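Local coordinates for protein HepC.19480.a.B1 (Helicobacter pylori, PDB 6MTZ) that is of unknown function but is probably a metal-dependent phosphoesterase of the DHH family, at residues D18-Q30 / W147-D159. Residues are numbered along the deposited sequence; the frame is centred on the assembly and turned at random.
With EDO (1,2-ethanediol), chain C.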
ATOM      1  N   ASP A  18       0.076   1.001  -8.831  1.00 33.59           N
ATOM      2  CA  ASP A  18       1.259   0.824  -9.673  1.00 33.00           C
ATOM      3  C   ASP A  18       2.033   2.151  -9.734  1.00 26.74           C
ATOM      4  O   ASP A  18       1.814   3.044  -8.911  1.00 25.69           O
ATOM      5  CB  ASP A  18       0.839   0.297 -11.047  1.00 27.90           C
ATOM      6  CG  ASP A  18      -0.168   1.210 -11.721  1.00 33.52           C
ATOM      7  OD1 ASP A  18      -0.472   2.284 -11.162  1.00 34.58           O
ATOM      8  OD2 ASP A  18      -0.658   0.863 -12.808  1.00 41.46           O
ATOM      9  N   LEU A  19       2.931   2.308 -10.709  1.00 26.40           N
ATOM     10  CA  LEU A  19       3.732   3.530 -10.792  1.00 23.92           C
ATOM     11  C   LEU A  19       2.846   4.765 -10.989  1.00 24.07           C
ATOM     12  O   LEU A  19       3.022   5.784 -10.316  1.00 24.17           O
ATOM     13  CB  LEU A  19       4.749   3.418 -11.936  1.00 18.98           C
ATOM     14  CG  LEU A  19       5.456   4.732 -12.336  1.00 27.40           C
ATOM     15  CD1 LEU A  19       6.340   5.236 -11.220  1.00 21.72           C
ATOM     16  CD2 LEU A  19       6.299   4.601 -13.598  1.00 22.14           C
ATOM     17  N   ASP A  20       1.914   4.705 -11.944  1.00 25.70           N
ATOM     18  CA  ASP A  20       0.983   5.818 -12.134  1.00 23.41           C
ATOM     19  C   ASP A  20       0.223   6.095 -10.842  1.00 18.29           C
ATOM     20  O   ASP A  20       0.106   7.246 -10.401  1.00 21.08           O
ATOM     21  CB  ASP A  20       0.015   5.499 -13.292  1.00 25.63           C
ATOM     22  CG  ASP A  20      -0.719   6.743 -13.840  1.00 32.62           C
ATOM     23  OD1 ASP A  20      -0.381   7.880 -13.464  1.00 28.27           O
ATOM     24  OD2 ASP A  20      -1.647   6.574 -14.670  1.00 35.03           O
ATOM     25  N   GLY A  21      -0.261   5.031 -10.187  1.00 23.43           N
ATOM     26  CA  GLY A  21      -1.041   5.215  -8.975  1.00 17.39           C
ATOM     27  C   GLY A  21      -0.273   5.888  -7.851  1.00 33.03           C
ATOM     28  O   GLY A  21      -0.811   6.756  -7.157  1.00 19.89           O
ATOM     29  N   TYR A  22       0.985   5.479  -7.626  1.00 28.66           N
ATOM     30  CA  TYR A  22       1.736   6.091  -6.534  1.00 21.11           C
ATOM     31  C   TYR A  22       2.312   7.454  -6.914  1.00 15.15           C
ATOM     32  O   TYR A  22       2.428   8.327  -6.055  1.00 25.10           O
ATOM     33  CB  TYR A  22       2.862   5.163  -6.047  1.00 18.36           C
ATOM     34  CG  TYR A  22       2.403   4.136  -5.044  1.00 20.34           C
ATOM     35  CD1 TYR A  22       2.068   4.504  -3.749  1.00 23.97           C
ATOM     36  CD2 TYR A  22       2.293   2.797  -5.387  1.00 24.11           C
ATOM     37  CE1 TYR A  22       1.637   3.571  -2.831  1.00 20.82           C
ATOM     38  CE2 TYR A  22       1.860   1.851  -4.469  1.00 27.02           C
ATOM     39  CZ  TYR A  22       1.534   2.243  -3.199  1.00 35.48           C
ATOM     40  OH  TYR A  22       1.113   1.301  -2.283  1.00 35.44           O
ATOM     41  N   ALA A  23       2.696   7.649  -8.175  1.00 21.07           N
ATOM     42  CA  ALA A  23       3.156   8.968  -8.614  1.00 20.50           C
ATOM     43  C   ALA A  23       2.087  10.052  -8.421  1.00 31.63           C
ATOM     44  O   ALA A  23       2.420  11.217  -8.157  1.00 25.19           O
ATOM     45  CB  ALA A  23       3.588   8.886 -10.079  1.00 14.67           C
ATOM     46  N   CYS A  24       0.803   9.701  -8.561  1.00 31.02           N
ATOM     47  CA  CYS A  24      -0.254  10.663  -8.243  1.00 22.16           C
ATOM     48  C   CYS A  24      -0.066  11.216  -6.841  1.00 19.00           C
ATOM     49  O   CYS A  24      -0.291  12.402  -6.594  1.00 23.29           O
ATOM     50  CB  CYS A  24      -1.635  10.004  -8.369  1.00 18.48           C
ATOM     51  SG  CYS A  24      -2.096   9.634 -10.070  1.00 26.68           S
ATOM     52  N   GLN A  25       0.341  10.364  -5.906  1.00 17.02           N
ATOM     53  CA  GLN A  25       0.448  10.769  -4.514  1.00 19.94           C
ATOM     54  C   GLN A  25       1.765  11.461  -4.200  1.00 29.52           C
ATOM     55  O   GLN A  25       1.808  12.298  -3.292  1.00 27.58           O
ATOM     56  CB  GLN A  25       0.258   9.548  -3.621  1.00 22.88           C
ATOM     57  CG  GLN A  25      -1.163   9.023  -3.713  1.00 27.85           C
ATOM     58  CD  GLN A  25      -1.354   7.709  -3.004  1.00 32.22           C
ATOM     59  OE1 GLN A  25      -0.473   6.845  -3.010  1.00 27.23           O
ATOM     60  NE2 GLN A  25      -2.518   7.542  -2.395  1.00 24.18           N
ATOM     61  N   LEU A  26       2.843  11.136  -4.926  1.00 24.64           N
ATOM     62  CA  LEU A  26       4.016  12.005  -4.889  1.00 34.95           C
ATOM     63  C   LEU A  26       3.627  13.414  -5.298  1.00 25.70           C
ATOM     64  O   LEU A  26       4.019  14.398  -4.653  1.00 28.20           O
ATOM     65  CB  LEU A  26       5.118  11.470  -5.807  1.00 29.13           C
ATOM     66  CG  LEU A  26       6.456  12.229  -5.835  1.00 29.79           C
ATOM     67  CD1 LEU A  26       7.584  11.290  -6.208  1.00 31.25           C
ATOM     68  CD2 LEU A  26       6.452  13.386  -6.816  1.00 28.62           C
ATOM     69  N   VAL A  27       2.841  13.528  -6.364  1.00 25.94           N
ATOM     70  CA  VAL A  27       2.460  14.842  -6.861  1.00 24.28           C
ATOM     71  C   VAL A  27       1.608  15.560  -5.828  1.00 24.37           C
ATOM     72  O   VAL A  27       1.887  16.707  -5.463  1.00 21.11           O
ATOM     73  CB  VAL A  27       1.735  14.713  -8.210  1.00 23.41           C
ATOM     74  CG1 VAL A  27       0.988  16.014  -8.541  1.00 19.52           C
ATOM     75  CG2 VAL A  27       2.732  14.350  -9.324  1.00 17.34           C
ATOM     76  N   SER A  28       0.576  14.883  -5.307  1.00 26.79           N
ATOM     77  CA  SER A  28      -0.340  15.562  -4.394  1.00 27.38           C
ATOM     78  C   SER A  28       0.355  15.978  -3.112  1.00 29.13           C
ATOM     79  O   SER A  28      -0.003  17.007  -2.532  1.00 22.49           O
ATOM     80  CB  SER A  28      -1.551  14.691  -4.066  1.00 26.44           C
ATOM     81  OG  SER A  28      -1.192  13.553  -3.311  1.00 24.02           O
ATOM     82  N   LYS A  29       1.336  15.191  -2.641  1.00 23.50           N
ATOM     83  CA  LYS A  29       2.068  15.603  -1.434  1.00 26.72           C
ATOM     84  C   LYS A  29       2.920  16.846  -1.675  1.00 28.79           C
ATOM     85  O   LYS A  29       3.336  17.499  -0.712  1.00 32.24           O
ATOM     86  CB  LYS A  29       2.957  14.467  -0.914  1.00 27.53           C
ATOM     87  CG  LYS A  29       2.194  13.405  -0.132  1.00 33.75           C
ATOM     88  CD  LYS A  29       2.864  12.052  -0.218  1.00 34.56           C
ATOM     89  CE  LYS A  29       3.676  11.787   1.015  1.00 42.87           C
ATOM     90  NZ  LYS A  29       2.776  11.574   2.155  1.00 64.61           N
ATOM     91  N   GLN A  30       3.187  17.196  -2.933  1.00 28.36           N
ATOM     92  CA  GLN A  30       3.894  18.441  -3.191  1.00 27.91           C
ATOM     93  C   GLN A  30       2.999  19.659  -3.012  1.00 34.77           C
ATOM     94  O   GLN A  30       3.516  20.778  -2.933  1.00 32.85           O
ATOM     95  CB  GLN A  30       4.505  18.408  -4.594  1.00 25.40           C
ATOM     96  CG  GLN A  30       5.601  17.321  -4.733  1.00 21.91           C
ATOM     97  CD  GLN A  30       6.915  17.717  -4.063  1.00 33.61           C
ATOM     98  OE1 GLN A  30       7.372  18.856  -4.197  1.00 27.23           O
ATOM     99  NE2 GLN A  30       7.521  16.781  -3.328  1.00 29.47           N
ATOM    100  N   TRP A 147      12.266  19.508 -11.263  1.00 26.02           N
ATOM    101  CA  TRP A 147      12.307  18.055 -11.394  1.00 26.02           C
ATOM    102  C   TRP A 147      10.925  17.418 -11.392  1.00 23.14           C
ATOM    103  O   TRP A 147      10.757  16.340 -11.977  1.00 26.07           O
ATOM    104  CB  TRP A 147      13.174  17.412 -10.299  1.00 27.87           C
ATOM    105  CG  TRP A 147      12.722  17.608  -8.873  1.00 29.81           C
ATOM    106  CD1 TRP A 147      13.200  18.535  -7.984  1.00 30.66           C
ATOM    107  CD2 TRP A 147      11.737  16.846  -8.162  1.00 23.62           C
ATOM    108  NE1 TRP A 147      12.556  18.409  -6.777  1.00 27.37           N
ATOM    109  CE2 TRP A 147      11.663  17.373  -6.856  1.00 23.09           C
ATOM    110  CE3 TRP A 147      10.905  15.777  -8.503  1.00 30.20           C
ATOM    111  CZ2 TRP A 147      10.807  16.861  -5.896  1.00 19.68           C
ATOM    112  CZ3 TRP A 147      10.041  15.269  -7.540  1.00 27.22           C
ATOM    113  CH2 TRP A 147       9.995  15.819  -6.258  1.00 27.92           C
ATOM    114  N   LEU A 148       9.927  18.070 -10.796  1.00 23.72           N
ATOM    115  CA  LEU A 148       8.617  17.441 -10.684  1.00 26.65           C
ATOM    116  C   LEU A 148       7.940  17.309 -12.049  1.00 25.78           C
ATOM    117  O   LEU A 148       7.377  16.250 -12.370  1.00 20.35           O
ATOM    118  CB  LEU A 148       7.745  18.223  -9.698  1.00 21.34           C
ATOM    119  CG  LEU A 148       6.341  17.636  -9.512  1.00 22.04           C
ATOM    120  CD1 LEU A 148       6.412  16.169  -9.086  1.00 22.66           C
ATOM    121  CD2 LEU A 148       5.567  18.438  -8.497  1.00 28.22           C
ATOM    122  N   GLU A 149       8.004  18.360 -12.885  1.00 27.26           N
ATOM    123  CA  GLU A 149       7.348  18.259 -14.188  1.00 22.31           C
ATOM    124  C   GLU A 149       8.035  17.233 -15.088  1.00 24.31           C
ATOM    125  O   GLU A 149       7.337  16.469 -15.765  1.00 30.16           O
ATOM    126  CB  GLU A 149       7.255  19.630 -14.873  1.00 20.75           C
ATOM    127  CG  GLU A 149       6.224  20.528 -14.191  1.00 34.65           C
ATOM    128  CD  GLU A 149       6.035  21.869 -14.876  1.00 39.59           C
ATOM    129  OE1 GLU A 149       6.700  22.125 -15.901  1.00 46.99           O
ATOM    130  OE2 GLU A 149       5.217  22.673 -14.381  1.00 34.07           O
ATOM    131  N   PRO A 150       9.370  17.157 -15.127  1.00 24.23           N
ATOM    132  CA  PRO A 150       9.993  16.042 -15.862  1.00 26.51           C
ATOM    133  C   PRO A 150       9.585  14.673 -15.337  1.00 25.84           C
ATOM    134  O   PRO A 150       9.347  13.746 -16.126  1.00 26.68           O
ATOM    135  CB  PRO A 150      11.490  16.305 -15.666  1.00 26.34           C
ATOM    136  CG  PRO A 150      11.559  17.789 -15.602  1.00 33.61           C
ATOM    137  CD  PRO A 150      10.380  18.153 -14.737  1.00 28.53           C
ATOM    138  N   LEU A 151       9.503  14.519 -14.019  1.00 25.58           N
ATOM    139  CA  LEU A 151       9.069  13.241 -13.461  1.00 24.76           C
ATOM    140  C   LEU A 151       7.651  12.908 -13.906  1.00 23.39           C
ATOM    141  O   LEU A 151       7.358  11.763 -14.273  1.00 26.58           O
ATOM    142  CB  LEU A 151       9.179  13.271 -11.933  1.00 27.69           C
ATOM    143  CG  LEU A 151       9.034  11.947 -11.156  1.00 33.72           C
ATOM    144  CD1 LEU A 151       9.734  12.040  -9.821  1.00 32.21           C
ATOM    145  CD2 LEU A 151       7.577  11.593 -10.916  1.00 34.75           C
ATOM    146  N   VAL A 152       6.759  13.902 -13.889  1.00 24.27           N
ATOM    147  CA  VAL A 152       5.390  13.677 -14.339  1.00 19.57           C
ATOM    148  C   VAL A 152       5.378  13.236 -15.793  1.00 24.66           C
ATOM    149  O   VAL A 152       4.723  12.250 -16.154  1.00 24.92           O
ATOM    150  CB  VAL A 152       4.545  14.941 -14.119  1.00 27.80           C
ATOM    151  CG1 VAL A 152       3.234  14.838 -14.889  1.00 22.64           C
ATOM    152  CG2 VAL A 152       4.292  15.126 -12.633  1.00 31.26           C
ATOM    153  N   GLU A 153       6.117  13.952 -16.646  1.00 23.51           N
ATOM    154  CA  GLU A 153       6.136  13.632 -18.066  1.00 24.68           C
ATOM    155  C   GLU A 153       6.710  12.236 -18.312  1.00 28.11           C
ATOM    156  O   GLU A 153       6.230  11.499 -19.187  1.00 26.51           O
ATOM    157  CB  GLU A 153       6.926  14.701 -18.825  1.00 23.95           C
ATOM    158  CG  GLU A 153       6.792  14.592 -20.350  1.00 36.94           C
ATOM    159  CD  GLU A 153       5.368  14.878 -20.860  1.00 41.97           C
ATOM    160  OE1 GLU A 153       4.539  15.462 -20.115  1.00 30.69           O
ATOM    161  OE2 GLU A 153       5.079  14.514 -22.021  1.00 35.92           O
ATOM    162  N   MET A 154       7.729  11.854 -17.538  1.00 28.87           N
ATOM    163  CA  MET A 154       8.303  10.514 -17.643  1.00 23.87           C
ATOM    164  C   MET A 154       7.251   9.448 -17.368  1.00 27.57           C
ATOM    165  O   MET A 154       7.076   8.508 -18.154  1.00 23.89           O
ATOM    166  CB  MET A 154       9.473  10.366 -16.662  1.00 18.60           C
ATOM    167  CG  MET A 154       9.882   8.885 -16.418  1.00 18.52           C
ATOM    168  SD  MET A 154      10.795   8.592 -14.880  1.00 29.96           S
ATOM    169  CE  MET A 154       9.468   8.461 -13.676  1.00 20.34           C
ATOM    170  N   VAL A 155       6.534   9.582 -16.253  1.00 20.35           N
ATOM    171  CA  VAL A 155       5.433   8.671 -15.975  1.00 27.23           C
ATOM    172  C   VAL A 155       4.445   8.668 -17.130  1.00 21.37           C
ATOM    173  O   VAL A 155       3.960   7.607 -17.545  1.00 21.86           O
ATOM    174  CB  VAL A 155       4.744   9.032 -14.645  1.00 29.31           C
ATOM    175  CG1 VAL A 155       3.475   8.200 -14.462  1.00 34.13           C
ATOM    176  CG2 VAL A 155       5.690   8.802 -13.478  1.00 22.43           C
ATOM    177  N   ASN A 156       4.146   9.842 -17.687  1.00 24.82           N
ATOM    178  CA  ASN A 156       3.177   9.884 -18.784  1.00 18.88           C
ATOM    179  C   ASN A 156       3.675   9.070 -19.973  1.00 33.66           C
ATOM    180  O   ASN A 156       2.931   8.256 -20.536  1.00 29.35           O
ATOM    181  CB  ASN A 156       2.880  11.325 -19.206  1.00 21.76           C
ATOM    182  CG  ASN A 156       1.625  11.422 -20.089  1.00 29.30           C
ATOM    183  OD1 ASN A 156       0.499  11.258 -19.610  1.00 29.40           O
ATOM    184  ND2 ASN A 156       1.824  11.643 -21.377  1.00 25.62           N
ATOM    185  N   SER A 157       4.954   9.239 -20.340  1.00 27.82           N
ATOM    186  CA  SER A 157       5.467   8.583 -21.538  1.00 33.22           C
ATOM    187  C   SER A 157       5.391   7.063 -21.425  1.00 36.52           C
ATOM    188  O   SER A 157       5.040   6.381 -22.393  1.00 31.21           O
ATOM    189  CB  SER A 157       6.910   9.019 -21.811  1.00 28.38           C
ATOM    190  OG  SER A 157       6.998  10.399 -22.099  1.00 31.74           O
ATOM    191  N   VAL A 158       5.728   6.510 -20.264  1.00 26.34           N
ATOM    192  CA  VAL A 158       5.733   5.051 -20.184  1.00 30.92           C
ATOM    193  C   VAL A 158       4.314   4.525 -20.010  1.00 38.10           C
ATOM    194  O   VAL A 158       3.977   3.446 -20.519  1.00 34.71           O
ATOM    195  CB  VAL A 158       6.681   4.547 -19.073  1.00 27.14           C
ATOM    196  CG1 VAL A 158       6.221   4.984 -17.696  1.00 23.99           C
ATOM    197  CG2 VAL A 158       6.807   3.032 -19.116  1.00 28.31           C
ATOM    198  N   ASP A 159       3.453   5.285 -19.338  1.00 37.82           N
ATOM    199  CA  ASP A 159       2.089   4.825 -19.118  1.00 40.33           C
ATOM    200  C   ASP A 159       1.311   4.733 -20.426  1.00 44.79           C
ATOM    201  O   ASP A 159       0.525   3.798 -20.618  1.00 42.49           O
ATOM    202  CB  ASP A 159       1.379   5.741 -18.125  1.00 42.50           C
ATOM    203  CG  ASP A 159      -0.008   5.242 -17.760  1.00 46.88           C
ATOM    204  OD1 ASP A 159      -0.983   5.644 -18.433  1.00 43.73           O
ATOM    205  OD2 ASP A 159      -0.114   4.434 -16.808  1.00 48.56           O
TER
HETATM  206  C1  EDO C 601       4.594  17.999 -16.980  1.00 51.55           C
HETATM  207  O1  EDO C 601       4.983  17.594 -18.299  1.00 54.42           O
HETATM  208  C2  EDO C 601       3.082  17.846 -16.810  1.00 54.57           C
HETATM  209  O2  EDO C 601       2.413  19.102 -16.967  1.00 48.44           O
HETATM  210  O   HOH W   1      -2.266   4.155 -15.471  1.00 30.47           O
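Leu26 and Leu148 lie alongside each other, pointing opposite ways, and meet through their methyls, CD2 of Leu26 lying 3.6 Å from CD1 of Leu148. The helices behind them run nearly antiparallel, at 163°, with axes 10.4 Å apart at closest approach. Packing is tight here. CG2 of Val27 reaches 3.7 Å to CG2 of Val152, each branch trans to its own carbonyl carbon, and the same Leu26 CD2 abuts the Trp147 ring at its edge, 4.1 Å from CZ3. One turn nearer the start of helix 19-29, the small Ala23 lets Val155 in close, CB to CG2 at 4.0 Å. Leu19 CD2 extends the apolar seam to Val158 CG1 (4.1 Å).

The more open character is confined to the partly exposed Gln30 and Asp159, and no hydrogen bond joins the helices directly. Chi1 of Gln30 (-65°) lays CG against Leu148 CD2 (3.9 Å); the bend at chi2 turns the amide, bringing NE2 near Trp147 CH2 while OE1 bonds to Asn144. Beyond Leu19, Asp20 OD2 and Asp159 OD2 approach to 3.4 Å, two acceptors whose carboxylate planes stand 60° apart. An atom modelled as water sits beside both, too close to be read confidently as an ordinary water. The backbone N atoms of Thr126 and Ala125 hold OD1 and OD2 of Asp20.

The aspartates lie at the end of a largely apolar helix-helix interface. Asp18 and Asp20, following strand 10-15, fit the DxD signature of DHH phosphoesterases, so this acidic end is consistent with the metal-binding cleft of that family.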